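Local coordinates for 450aa long hypothetical fmu protein (Pyrococcus horikoshii, PDB 2YXL), which probably methylates carbon 5 of cytosine in RNA, taking the methyl group from S-adenosyl-L-methionine, at residues A[188-193]-A[219-224]; A[194-199]-A[238-243]; A[279-284]-A[309-314]. All blocks are in the same frame, centred on the assembly; numbering follows the deposited sequence.

Contacts 1 and 2 belong to one small antiparallel sheet, while contact 3 sits in the neighbouring methyltransferase fold. Contact 1 is buried and rests on backbone ladder bonds, with aliphatic packing on the face toward helix 198-207. Contact 2 lies at the surface, has no hydrogen bond between its segments, and consists of lysine chains laid against an alanine and backbone carbonyls. Its strand 241-243 pairs through the backbone with strand 186-191 of contact 1. Contact 3, partly buried, joins two loops of the Rossmann-like domain by one asparagine amide and a few apolar atoms. Glu279 ties it to contact 1, and Leu194 of contact 2 packs on Asn283 and Ile309.

Contact 1 of 3, residues A[188-193]-A[219-224]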
ATOM      1  N   SER A 188       1.350   2.422 -10.565  1.00 41.36           N
ATOM      2  CA  SER A 188       1.421   1.170 -11.295  1.00 40.93           C
ATOM      3  C   SER A 188       0.025   0.601 -11.544  1.00 40.71           C
ATOM      4  O   SER A 188      -0.777   0.479 -10.617  1.00 40.74           O
ATOM      5  CB  SER A 188       2.288   0.175 -10.528  1.00 40.79           C
ATOM      6  OG  SER A 188       2.480  -1.012 -11.275  1.00 41.31           O
ATOM      7  N   ILE A 189      -0.262   0.265 -12.801  1.00 40.55           N
ATOM      8  CA  ILE A 189      -1.564  -0.290 -13.196  1.00 40.48           C
ATOM      9  C   ILE A 189      -1.410  -1.540 -14.064  1.00 40.58           C
ATOM     10  O   ILE A 189      -0.399  -1.710 -14.745  1.00 40.57           O
ATOM     11  CB  ILE A 189      -2.459   0.750 -13.946  1.00 40.53           C
ATOM     12  CG1 ILE A 189      -1.767   1.269 -15.219  1.00 40.50           C
ATOM     13  CG2 ILE A 189      -2.859   1.901 -13.021  1.00 40.19           C
ATOM     14  CD1 ILE A 189      -2.703   1.953 -16.203  1.00 40.40           C
ATOM     15  N   ARG A 190      -2.414  -2.415 -14.026  1.00 40.64           N
ATOM     16  CA  ARG A 190      -2.448  -3.584 -14.901  1.00 40.59           C
ATOM     17  C   ARG A 190      -3.546  -3.425 -15.945  1.00 40.85           C
ATOM     18  O   ARG A 190      -4.643  -2.951 -15.637  1.00 40.87           O
ATOM     19  CB  ARG A 190      -2.660  -4.874 -14.104  1.00 40.52           C
ATOM     20  CG  ARG A 190      -2.214  -6.127 -14.851  1.00 40.28           C
ATOM     21  CD  ARG A 190      -2.606  -7.420 -14.139  1.00 40.30           C
ATOM     22  NE  ARG A 190      -4.024  -7.732 -14.306  1.00 39.45           N
ATOM     23  CZ  ARG A 190      -4.935  -7.678 -13.337  1.00 39.27           C
ATOM     24  NH1 ARG A 190      -4.595  -7.337 -12.096  1.00 39.15           N
ATOM     25  NH2 ARG A 190      -6.195  -7.979 -13.608  1.00 38.99           N
ATOM     26  N   VAL A 191      -3.237  -3.817 -17.178  1.00 41.05           N
ATOM     27  CA  VAL A 191      -4.198  -3.789 -18.275  1.00 41.27           C
ATOM     28  C   VAL A 191      -4.985  -5.100 -18.308  1.00 41.57           C
ATOM     29  O   VAL A 191      -4.402  -6.187 -18.342  1.00 41.59           O
ATOM     30  CB  VAL A 191      -3.498  -3.525 -19.640  1.00 41.26           C
ATOM     31  CG1 VAL A 191      -4.451  -3.753 -20.811  1.00 41.02           C
ATOM     32  CG2 VAL A 191      -2.940  -2.112 -19.685  1.00 41.10           C
ATOM     33  N   ASN A 192      -6.311  -4.980 -18.283  1.00 41.92           N
ATOM     34  CA  ASN A 192      -7.211  -6.128 -18.344  1.00 42.25           C
ATOM     35  C   ASN A 192      -7.287  -6.688 -19.764  1.00 42.49           C
ATOM     36  O   ASN A 192      -8.041  -6.182 -20.602  1.00 42.52           O
ATOM     37  CB  ASN A 192      -8.602  -5.727 -17.824  1.00 42.25           C
ATOM     38  CG  ASN A 192      -9.591  -6.890 -17.789  1.00 42.40           C
ATOM     39  OD1 ASN A 192     -10.800  -6.676 -17.715  1.00 42.57           O
ATOM     40  ND2 ASN A 192      -9.086  -8.116 -17.832  1.00 42.40           N
ATOM     41  N   THR A 193      -6.504  -7.737 -20.017  1.00 42.83           N
ATOM     42  CA  THR A 193      -6.415  -8.366 -21.341  1.00 43.22           C
ATOM     43  C   THR A 193      -7.746  -8.951 -21.805  1.00 43.46           C
ATOM     44  O   THR A 193      -7.972  -9.141 -22.999  1.00 43.54           O
ATOM     45  CB  THR A 193      -5.351  -9.483 -21.379  1.00 43.22           C
ATOM     46  OG1 THR A 193      -5.614 -10.436 -20.341  1.00 43.51           O
ATOM     47  CG2 THR A 193      -3.956  -8.902 -21.201  1.00 43.01           C
ATOM     48  N   PRO A 219       4.668  -7.147 -19.297  1.00 40.50           N
ATOM     49  CA  PRO A 219       4.246  -6.173 -20.308  1.00 40.45           C
ATOM     50  C   PRO A 219       2.790  -5.708 -20.206  1.00 40.48           C
ATOM     51  O   PRO A 219       2.379  -4.822 -20.963  1.00 40.57           O
ATOM     52  CB  PRO A 219       4.485  -6.915 -21.629  1.00 40.52           C
ATOM     53  CG  PRO A 219       5.482  -7.973 -21.298  1.00 40.55           C
ATOM     54  CD  PRO A 219       5.115  -8.405 -19.921  1.00 40.51           C
ATOM     55  N   THR A 220       2.020  -6.289 -19.288  1.00 40.32           N
ATOM     56  CA  THR A 220       0.659  -5.809 -19.033  1.00 40.26           C
ATOM     57  C   THR A 220       0.628  -4.773 -17.907  1.00 40.23           C
ATOM     58  O   THR A 220      -0.416  -4.169 -17.639  1.00 40.22           O
ATOM     59  CB  THR A 220      -0.327  -6.958 -18.731  1.00 40.23           C
ATOM     60  OG1 THR A 220       0.247  -7.851 -17.772  1.00 40.56           O
ATOM     61  CG2 THR A 220      -0.661  -7.722 -19.996  1.00 39.88           C
ATOM     62  N   ILE A 221       1.777  -4.573 -17.262  1.00 40.17           N
ATOM     63  CA  ILE A 221       1.929  -3.560 -16.220  1.00 40.21           C
ATOM     64  C   ILE A 221       2.465  -2.251 -16.808  1.00 40.49           C
ATOM     65  O   ILE A 221       3.445  -2.244 -17.562  1.00 40.53           O
ATOM     66  CB  ILE A 221       2.837  -4.062 -15.056  1.00 40.19           C
ATOM     67  CG1 ILE A 221       2.122  -5.146 -14.229  1.00 40.04           C
ATOM     68  CG2 ILE A 221       3.309  -2.906 -14.160  1.00 39.63           C
ATOM     69  CD1 ILE A 221       0.983  -4.638 -13.337  1.00 39.39           C
ATOM     70  N   LEU A 222       1.805  -1.150 -16.463  1.00 40.63           N
ATOM     71  CA  LEU A 222       2.231   0.172 -16.898  1.00 40.93           C
ATOM     72  C   LEU A 222       2.468   1.070 -15.704  1.00 41.37           C
ATOM     73  O   LEU A 222       1.678   1.086 -14.758  1.00 41.47           O
ATOM     74  CB  LEU A 222       1.180   0.814 -17.811  1.00 40.74           C
ATOM     75  CG  LEU A 222       0.637   0.038 -19.015  1.00 40.35           C
ATOM     76  CD1 LEU A 222      -0.556   0.775 -19.595  1.00 40.06           C
ATOM     77  CD2 LEU A 222       1.710  -0.190 -20.076  1.00 39.48           C
ATOM     78  N   LYS A 223       3.563   1.819 -15.749  1.00 41.91           N
ATOM     79  CA  LYS A 223       3.784   2.880 -14.780  1.00 42.55           C
ATOM     80  C   LYS A 223       3.367   4.202 -15.412  1.00 42.46           C
ATOM     81  O   LYS A 223       3.827   4.553 -16.500  1.00 42.58           O
ATOM     82  CB  LYS A 223       5.236   2.897 -14.296  1.00 42.59           C
ATOM     83  CG  LYS A 223       5.609   1.654 -13.485  1.00 43.40           C
ATOM     84  CD  LYS A 223       7.092   1.614 -13.112  1.00 43.67           C
ATOM     85  CE  LYS A 223       7.397   0.457 -12.138  1.00 44.98           C
ATOM     86  NZ  LYS A 223       7.332  -0.908 -12.774  1.00 46.83           N
ATOM     87  N   ILE A 224       2.453   4.902 -14.748  1.00 42.54           N
ATOM     88  CA  ILE A 224       1.973   6.197 -15.222  1.00 42.56           C
ATOM     89  C   ILE A 224       2.324   7.294 -14.222  1.00 42.73           C
ATOM     90  O   ILE A 224       2.248   7.087 -13.010  1.00 42.80           O
ATOM     91  CB  ILE A 224       0.451   6.191 -15.557  1.00 42.50           C
ATOM     92  CG1 ILE A 224      -0.406   5.944 -14.307  1.00 42.67           C
ATOM     93  CG2 ILE A 224       0.145   5.164 -16.649  1.00 42.32           C
ATOM     94  CD1 ILE A 224      -1.886   6.267 -14.484  1.00 42.52           C
TER
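The central strand pair of the ferredoxin-like sheet meets here, Ile189 of strand 186-191 lying antiparallel to Leu222 of strand 221-225. These two form a hydrogen-bonded pair: Ile189 N reaches Leu222 O at 2.9 Å, and Leu222 N returns to Ile189 O at 2.9 Å. Beyond them Val191 N donates to Thr220 O at 2.9 Å. Ser188 with Lys223 and Arg190 with Ile221 are the intervening non-hydrogen-bonded pairs.

On the face carrying Ile189 and Leu222, Ile189 CG1 lies 4.0 Å from Leu222 CB. Further along, Leu222 CD1 meets Val191 CG2 at 3.7 Å, and Ile189 CD1 extends to Ile224 CG2 at 4.3 Å. Helix 198-207 covers this layer with Val201, Ile202 and Leu205.

The other face is more polar. Ile221 points CG1 away from its own carbonyl carbon (chi1 -71°), and the bend at chi2 brings CD1 within 3.7 Å of Arg190 CB; its CG2 faces Ser188 OG, which bonds Gln244 O. Arg190 runs on past Ile221 CD1 toward the cofactor domain, where NH2 forms a salt bridge with Glu279 and NH1 bonds the side chain of Gln244. Just beyond the strands, Thr193 CG2 touches Thr220 CG2 at 3.7 Å, and Thr193 OG1 also bonds Glu279. A pairing of the first and third strands, with a helix on one face, is what a ferredoxin-like beta-alpha-beta-beta-alpha-beta fold has at its centre.

Contact 2 of 3, residues A[194-199]-A[238-243]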
ATOM      1  N   LEU A 194      -8.621  -9.222 -20.842  1.00 43.80           N
ATOM      2  CA  LEU A 194      -9.941  -9.775 -21.100  1.00 44.14           C
ATOM      3  C   LEU A 194     -10.869  -8.751 -21.763  1.00 44.30           C
ATOM      4  O   LEU A 194     -11.891  -9.119 -22.346  1.00 44.35           O
ATOM      5  CB  LEU A 194     -10.542 -10.256 -19.779  1.00 44.17           C
ATOM      6  CG  LEU A 194     -11.356 -11.546 -19.740  1.00 44.44           C
ATOM      7  CD1 LEU A 194     -11.127 -12.245 -18.408  1.00 44.70           C
ATOM      8  CD2 LEU A 194     -12.837 -11.272 -19.969  1.00 44.97           C
ATOM      9  N   LYS A 195     -10.501  -7.472 -21.686  1.00 44.55           N
ATOM     10  CA  LYS A 195     -11.365  -6.387 -22.154  1.00 44.74           C
ATOM     11  C   LYS A 195     -10.634  -5.332 -23.001  1.00 44.88           C
ATOM     12  O   LYS A 195     -11.276  -4.519 -23.670  1.00 44.95           O
ATOM     13  CB  LYS A 195     -12.068  -5.736 -20.956  1.00 44.71           C
ATOM     14  CG  LYS A 195     -13.372  -5.020 -21.291  1.00 44.71           C
ATOM     15  CD  LYS A 195     -14.190  -4.744 -20.039  1.00 44.59           C
ATOM     16  CE  LYS A 195     -15.232  -5.823 -19.786  1.00 44.49           C
ATOM     17  NZ  LYS A 195     -16.428  -5.652 -20.657  1.00 44.46           N
ATOM     18  N   ALA A 196      -9.303  -5.352 -22.974  1.00 45.11           N
ATOM     19  CA  ALA A 196      -8.481  -4.390 -23.720  1.00 45.32           C
ATOM     20  C   ALA A 196      -7.081  -4.941 -23.988  1.00 45.50           C
ATOM     21  O   ALA A 196      -6.663  -5.910 -23.352  1.00 45.59           O
ATOM     22  CB  ALA A 196      -8.388  -3.072 -22.956  1.00 45.27           C
ATOM     23  N   ASN A 197      -6.361  -4.328 -24.926  1.00 45.65           N
ATOM     24  CA  ASN A 197      -4.944  -4.641 -25.119  1.00 45.86           C
ATOM     25  C   ASN A 197      -4.039  -3.464 -24.745  1.00 45.89           C
ATOM     26  O   ASN A 197      -4.490  -2.317 -24.699  1.00 45.92           O
ATOM     27  CB  ASN A 197      -4.660  -5.144 -26.540  1.00 45.97           C
ATOM     28  CG  ASN A 197      -4.460  -4.021 -27.531  1.00 46.30           C
ATOM     29  OD1 ASN A 197      -5.421  -3.451 -28.044  1.00 46.81           O
ATOM     30  ND2 ASN A 197      -3.201  -3.708 -27.822  1.00 46.73           N
ATOM     31  N   VAL A 198      -2.766  -3.764 -24.492  1.00 45.92           N
ATOM     32  CA  VAL A 198      -1.815  -2.808 -23.911  1.00 46.00           C
ATOM     33  C   VAL A 198      -1.642  -1.512 -24.716  1.00 46.19           C
ATOM     34  O   VAL A 198      -1.824  -0.415 -24.174  1.00 46.14           O
ATOM     35  CB  VAL A 198      -0.438  -3.468 -23.642  1.00 45.92           C
ATOM     36  CG1 VAL A 198       0.502  -2.488 -22.956  1.00 45.86           C
ATOM     37  CG2 VAL A 198      -0.605  -4.716 -22.786  1.00 45.91           C
ATOM     38  N   GLU A 199      -1.297  -1.640 -25.997  1.00 46.38           N
ATOM     39  CA  GLU A 199      -1.023  -0.477 -26.849  1.00 46.59           C
ATOM     40  C   GLU A 199      -2.221   0.468 -26.956  1.00 46.60           C
ATOM     41  O   GLU A 199      -2.058   1.691 -26.939  1.00 46.59           O
ATOM     42  CB  GLU A 199      -0.558  -0.913 -28.246  1.00 46.73           C
ATOM     43  CG  GLU A 199       0.885  -1.429 -28.314  1.00 47.38           C
ATOM     44  CD  GLU A 199       1.924  -0.389 -27.905  1.00 48.37           C
ATOM     45  OE1 GLU A 199       2.863  -0.753 -27.163  1.00 48.65           O
ATOM     46  OE2 GLU A 199       1.806   0.788 -28.317  1.00 49.04           O
ATOM     47  N   GLU A 238     -14.558   1.562 -17.707  1.00 40.06           N
ATOM     48  CA  GLU A 238     -14.887   0.490 -18.641  1.00 39.93           C
ATOM     49  C   GLU A 238     -14.219  -0.821 -18.224  1.00 39.75           C
ATOM     50  O   GLU A 238     -14.451  -1.864 -18.833  1.00 39.73           O
ATOM     51  CB  GLU A 238     -14.485   0.873 -20.068  1.00 39.92           C
ATOM     52  CG  GLU A 238     -15.380   1.937 -20.699  1.00 40.05           C
ATOM     53  CD  GLU A 238     -14.757   2.605 -21.916  1.00 40.11           C
ATOM     54  OE1 GLU A 238     -13.520   2.521 -22.089  1.00 40.48           O
ATOM     55  OE2 GLU A 238     -15.508   3.224 -22.701  1.00 40.32           O
ATOM     56  N   GLY A 239     -13.394  -0.757 -17.180  1.00 39.57           N
ATOM     57  CA  GLY A 239     -12.747  -1.938 -16.612  1.00 39.35           C
ATOM     58  C   GLY A 239     -11.559  -2.437 -17.410  1.00 39.23           C
ATOM     59  O   GLY A 239     -11.277  -3.638 -17.434  1.00 39.22           O
ATOM     60  N   LYS A 240     -10.860  -1.511 -18.060  1.00 39.08           N
ATOM     61  CA  LYS A 240      -9.695  -1.845 -18.875  1.00 38.93           C
ATOM     62  C   LYS A 240      -8.410  -1.859 -18.050  1.00 38.83           C
ATOM     63  O   LYS A 240      -7.438  -2.521 -18.426  1.00 38.80           O
ATOM     64  CB  LYS A 240      -9.557  -0.872 -20.051  1.00 38.90           C
ATOM     65  CG  LYS A 240     -10.706  -0.922 -21.052  1.00 39.06           C
ATOM     66  CD  LYS A 240     -10.489   0.044 -22.209  1.00 38.96           C
ATOM     67  CE  LYS A 240     -11.617  -0.056 -23.222  1.00 38.93           C
ATOM     68  NZ  LYS A 240     -11.478   0.953 -24.306  1.00 39.08           N
ATOM     69  N   ILE A 241      -8.413  -1.127 -16.934  1.00 38.68           N
ATOM     70  CA  ILE A 241      -7.238  -1.005 -16.063  1.00 38.56           C
ATOM     71  C   ILE A 241      -7.569  -1.123 -14.571  1.00 38.64           C
ATOM     72  O   ILE A 241      -8.663  -0.753 -14.132  1.00 38.61           O
ATOM     73  CB  ILE A 241      -6.459   0.322 -16.300  1.00 38.55           C
ATOM     74  CG1 ILE A 241      -7.348   1.544 -16.029  1.00 38.40           C
ATOM     75  CG2 ILE A 241      -5.865   0.364 -17.707  1.00 38.32           C
ATOM     76  CD1 ILE A 241      -6.582   2.792 -15.648  1.00 38.39           C
ATOM     77  N   ILE A 242      -6.606  -1.631 -13.804  1.00 38.66           N
ATOM     78  CA  ILE A 242      -6.727  -1.761 -12.349  1.00 38.61           C
ATOM     79  C   ILE A 242      -5.384  -1.430 -11.689  1.00 38.70           C
ATOM     80  O   ILE A 242      -4.326  -1.762 -12.229  1.00 38.82           O
ATOM     81  CB  ILE A 242      -7.230  -3.184 -11.937  1.00 38.60           C
ATOM     82  CG1 ILE A 242      -7.473  -3.270 -10.423  1.00 38.61           C
ATOM     83  CG2 ILE A 242      -6.272  -4.286 -12.429  1.00 38.37           C
ATOM     84  CD1 ILE A 242      -8.287  -4.487  -9.975  1.00 38.66           C
ATOM     85  N   VAL A 243      -5.427  -0.765 -10.536  1.00 38.75           N
ATOM     86  CA  VAL A 243      -4.209  -0.419  -9.798  1.00 38.85           C
ATOM     87  C   VAL A 243      -3.593  -1.670  -9.177  1.00 38.82           C
ATOM     88  O   VAL A 243      -4.207  -2.320  -8.336  1.00 39.09           O
ATOM     89  CB  VAL A 243      -4.469   0.646  -8.691  1.00 38.92           C
ATOM     90  CG1 VAL A 243      -3.175   0.999  -7.958  1.00 38.76           C
ATOM     91  CG2 VAL A 243      -5.092   1.903  -9.282  1.00 38.92           C
TER
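Lys195, Lys240 and Ala196 carry this surface contact, and no hydrogen bond passes between the segments. Ala196 directs its methyl at the other segment, where it lies alongside the aliphatic part of Lys240: Ala196 CB is 3.7 Å from Lys240 CG and about as far from CB and CD on the same chain. Lys240 is extended beyond CG, so its methylenes pass the methyl in a row and the ammonium is carried on past it. There NZ makes a weak salt bridge to Glu238 OE1 at 3.4 Å, with Glu200 of helix 198-207 a second, long and weak partner.

Lys195 approaches from the same segment in a different manner. Its CG lies anti to the backbone N (chi1 -156°), which takes the chain across to the turn at 238-239, and CD comes up to two backbone carbonyls, Glu238 O and, at 4.1 Å, Gly239 O. What meets the carbonyls is methylene, so the touch is van der Waals in kind.

Gly239, with positive phi, closes helix 234-237 in a Schellman motif and turns the chain into strand 241-243. On the other segment, Asn197 holds the N-cap position of helix 198-207. Lys240 also pairs through its backbone with Asn192, continuing the ladder of strands 186-191 and 241-243. Two connections thus pass each other, one leaving the first strand for its helix and one entering the last strand from its helix, as is expected in a ferredoxin-like fold, where the first and last strands are antiparallel neighbours.

Contact 3 of 3, residues A[279-284]-A[309-314]; sequences ELMKNK and IKIVKP
Asn283 sets its amide flat against the side chain of Lys310, and the two run at about a right angle. The methylenes of Lys310 pass over one face of the amide: Lys310 CG is 3.4 Å from Asn283 ND2, and CE lies 3.5 Å from that same nitrogen. Placing CG between its backbone N and carbonyl carbon (chi1 55°) lets the extended lysine chain take this path, which carries NZ on beyond the amide.

The edge of the amide is used as well. Asn283 OD1 accepts Lys310 N at 3.2 Å, the donor lying in the carbonyl plane on a lone pair, with an N-H...O angle of 151°. At the other end ND2 gives a hydrogen to Gly308 O, so one amide spans the backbone either side of Ile309 and its rotation is fixed. With an alanine in place of Asn283, Lys310 N and Gly308 O are likely to lose these partners, and the lysine methylenes the flat surface they lie on.

Ile311 comes in from the same loop with its branches spread. CG2 faces the backbone oxygen of Asn283 at 3.4 Å, while CD1 reaches Met281 CE at 3.8 Å and stands equally far from Lys284 O. Met281 arrives obliquely, its chain bent at chi3, and both side chains also touch Ile287 of the adjacent strand.

Segment 279-284 closes helix 272-280, with a Schellman motif at Lys282, and 309-314 leads into strand 312-315 of the Rossmann-like sheet. One directional side-chain bond, backed by aliphatic contacts, holds the loops together; Lys310 contributes methylenes and a backbone N-H here, so its positive charge is not what joins them.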
ATOM      1  N   GLU A 279      -8.015 -13.623 -15.798  1.00 38.96           N
ATOM      2  CA  GLU A 279      -7.440 -13.281 -17.102  1.00 38.82           C
ATOM      3  C   GLU A 279      -6.614 -14.436 -17.651  1.00 38.50           C
ATOM      4  O   GLU A 279      -6.727 -14.787 -18.824  1.00 38.47           O
ATOM      5  CB  GLU A 279      -6.545 -12.043 -17.006  1.00 38.85           C
ATOM      6  CG  GLU A 279      -7.265 -10.735 -16.740  1.00 39.16           C
ATOM      7  CD  GLU A 279      -6.366  -9.524 -16.944  1.00 39.30           C
ATOM      8  OE1 GLU A 279      -5.720  -9.418 -18.013  1.00 40.30           O
ATOM      9  OE2 GLU A 279      -6.314  -8.668 -16.040  1.00 39.20           O
ATOM     10  N   LEU A 280      -5.784 -15.016 -16.786  1.00 38.22           N
ATOM     11  CA  LEU A 280      -4.919 -16.137 -17.150  1.00 37.94           C
ATOM     12  C   LEU A 280      -5.704 -17.411 -17.452  1.00 37.79           C
ATOM     13  O   LEU A 280      -5.265 -18.245 -18.242  1.00 37.79           O
ATOM     14  CB  LEU A 280      -3.897 -16.397 -16.043  1.00 37.86           C
ATOM     15  CG  LEU A 280      -2.850 -15.303 -15.829  1.00 37.62           C
ATOM     16  CD1 LEU A 280      -2.180 -15.472 -14.481  1.00 36.86           C
ATOM     17  CD2 LEU A 280      -1.820 -15.304 -16.963  1.00 37.08           C
ATOM     18  N   MET A 281      -6.863 -17.550 -16.814  1.00 37.65           N
ATOM     19  CA  MET A 281      -7.768 -18.672 -17.061  1.00 37.47           C
ATOM     20  C   MET A 281      -8.703 -18.351 -18.222  1.00 37.28           C
ATOM     21  O   MET A 281      -9.574 -19.155 -18.568  1.00 37.23           O
ATOM     22  CB  MET A 281      -8.574 -18.993 -15.800  1.00 37.50           C
ATOM     23  CG  MET A 281      -7.735 -19.518 -14.646  1.00 37.47           C
ATOM     24  SD  MET A 281      -8.473 -19.227 -13.025  1.00 37.59           S
ATOM     25  CE  MET A 281      -9.771 -20.467 -12.997  1.00 36.89           C
ATOM     26  N   LYS A 282      -8.511 -17.169 -18.810  1.00 37.01           N
ATOM     27  CA  LYS A 282      -9.289 -16.681 -19.958  1.00 36.77           C
ATOM     28  C   LYS A 282     -10.803 -16.786 -19.742  1.00 36.36           C
ATOM     29  O   LYS A 282     -11.542 -17.248 -20.616  1.00 36.29           O
ATOM     30  CB  LYS A 282      -8.848 -17.368 -21.264  1.00 36.78           C
ATOM     31  CG  LYS A 282      -7.358 -17.216 -21.576  1.00 37.06           C
ATOM     32  CD  LYS A 282      -7.031 -17.587 -23.017  1.00 37.13           C
ATOM     33  CE  LYS A 282      -7.050 -16.361 -23.920  1.00 37.86           C
ATOM     34  NZ  LYS A 282      -6.746 -16.715 -25.335  1.00 38.40           N
ATOM     35  N   ASN A 283     -11.239 -16.352 -18.558  1.00 35.91           N
ATOM     36  CA  ASN A 283     -12.654 -16.323 -18.170  1.00 35.46           C
ATOM     37  C   ASN A 283     -13.351 -17.693 -18.232  1.00 35.04           C
ATOM     38  O   ASN A 283     -14.545 -17.784 -18.535  1.00 35.05           O
ATOM     39  CB  ASN A 283     -13.415 -15.269 -18.994  1.00 35.51           C
ATOM     40  CG  ASN A 283     -14.357 -14.426 -18.150  1.00 35.66           C
ATOM     41  OD1 ASN A 283     -14.349 -14.494 -16.919  1.00 35.63           O
ATOM     42  ND2 ASN A 283     -15.168 -13.612 -18.816  1.00 35.94           N
ATOM     43  N   LYS A 284     -12.591 -18.750 -17.946  1.00 34.44           N
ATOM     44  CA  LYS A 284     -13.114 -20.119 -17.915  1.00 33.83           C
ATOM     45  C   LYS A 284     -12.601 -20.873 -16.690  1.00 33.37           C
ATOM     46  O   LYS A 284     -11.432 -20.746 -16.314  1.00 33.38           O
ATOM     47  CB  LYS A 284     -12.759 -20.877 -19.198  1.00 33.84           C
ATOM     48  CG  LYS A 284     -13.598 -20.481 -20.404  1.00 33.94           C
ATOM     49  CD  LYS A 284     -13.423 -21.455 -21.556  1.00 34.01           C
ATOM     50  CE  LYS A 284     -14.211 -21.003 -22.775  1.00 34.01           C
ATOM     51  NZ  LYS A 284     -14.246 -22.049 -23.836  1.00 34.17           N
ATOM     52  N   ILE A 309     -15.420 -10.194 -15.677  1.00 28.32           N
ATOM     53  CA  ILE A 309     -15.167 -11.498 -15.062  1.00 28.13           C
ATOM     54  C   ILE A 309     -16.505 -12.155 -14.710  1.00 27.90           C
ATOM     55  O   ILE A 309     -17.429 -11.485 -14.243  1.00 27.88           O
ATOM     56  CB  ILE A 309     -14.299 -11.379 -13.776  1.00 28.23           C
ATOM     57  CG1 ILE A 309     -13.134 -10.381 -13.954  1.00 28.23           C
ATOM     58  CG2 ILE A 309     -13.835 -12.759 -13.300  1.00 28.20           C
ATOM     59  CD1 ILE A 309     -12.072 -10.774 -14.976  1.00 28.60           C
ATOM     60  N   LYS A 310     -16.598 -13.464 -14.937  1.00 27.60           N
ATOM     61  CA  LYS A 310     -17.847 -14.197 -14.714  1.00 27.30           C
ATOM     62  C   LYS A 310     -17.676 -15.564 -14.034  1.00 27.00           C
ATOM     63  O   LYS A 310     -18.651 -16.295 -13.847  1.00 26.98           O
ATOM     64  CB  LYS A 310     -18.628 -14.335 -16.030  1.00 27.33           C
ATOM     65  CG  LYS A 310     -17.850 -14.959 -17.181  1.00 27.32           C
ATOM     66  CD  LYS A 310     -18.677 -14.968 -18.456  1.00 27.37           C
ATOM     67  CE  LYS A 310     -17.927 -15.628 -19.602  1.00 27.51           C
ATOM     68  NZ  LYS A 310     -18.766 -15.709 -20.830  1.00 27.28           N
ATOM     69  N   ILE A 311     -16.444 -15.892 -13.651  1.00 26.60           N
ATOM     70  CA  ILE A 311     -16.136 -17.203 -13.072  1.00 26.20           C
ATOM     71  C   ILE A 311     -15.774 -17.149 -11.585  1.00 26.00           C
ATOM     72  O   ILE A 311     -15.325 -18.145 -11.011  1.00 25.95           O
ATOM     73  CB  ILE A 311     -14.998 -17.919 -13.846  1.00 26.23           C
ATOM     74  CG1 ILE A 311     -13.700 -17.104 -13.783  1.00 26.12           C
ATOM     75  CG2 ILE A 311     -15.425 -18.203 -15.288  1.00 26.02           C
ATOM     76  CD1 ILE A 311     -12.444 -17.932 -13.936  1.00 26.25           C
ATOM     77  N   VAL A 312     -15.976 -15.987 -10.967  1.00 25.72           N
ATOM     78  CA  VAL A 312     -15.607 -15.793  -9.566  1.00 25.46           C
ATOM     79  C   VAL A 312     -16.819 -15.905  -8.643  1.00 25.27           C
ATOM     80  O   VAL A 312     -17.811 -15.190  -8.808  1.00 25.22           O
ATOM     81  CB  VAL A 312     -14.867 -14.442  -9.345  1.00 25.50           C
ATOM     82  CG1 VAL A 312     -14.698 -14.141  -7.853  1.00 25.46           C
ATOM     83  CG2 VAL A 312     -13.509 -14.461 -10.034  1.00 25.42           C
ATOM     84  N   LYS A 313     -16.726 -16.820  -7.682  1.00 25.02           N
ATOM     85  CA  LYS A 313     -17.737 -16.963  -6.643  1.00 24.82           C
ATOM     86  C   LYS A 313     -17.192 -16.395  -5.333  1.00 24.58           C
ATOM     87  O   LYS A 313     -16.335 -17.014  -4.696  1.00 24.57           O
ATOM     88  CB  LYS A 313     -18.162 -18.426  -6.480  1.00 24.83           C
ATOM     89  CG  LYS A 313     -18.923 -18.986  -7.675  1.00 24.97           C
ATOM     90  CD  LYS A 313     -19.453 -20.387  -7.404  1.00 24.98           C
ATOM     91  CE  LYS A 313     -20.203 -20.933  -8.611  1.00 25.08           C
ATOM     92  NZ  LYS A 313     -20.803 -22.269  -8.341  1.00 25.26           N
ATOM     93  N   PRO A 314     -17.674 -15.202  -4.940  1.00 24.37           N
ATOM     94  CA  PRO A 314     -17.198 -14.544  -3.724  1.00 24.25           C
ATOM     95  C   PRO A 314     -17.827 -15.119  -2.451  1.00 24.14           C
ATOM     96  O   PRO A 314     -19.027 -15.413  -2.423  1.00 24.12           O
ATOM     97  CB  PRO A 314     -17.610 -13.084  -3.931  1.00 24.27           C
ATOM     98  CG  PRO A 314     -18.793 -13.140  -4.835  1.00 24.31           C
ATOM     99  CD  PRO A 314     -18.704 -14.407  -5.639  1.00 24.32           C
TER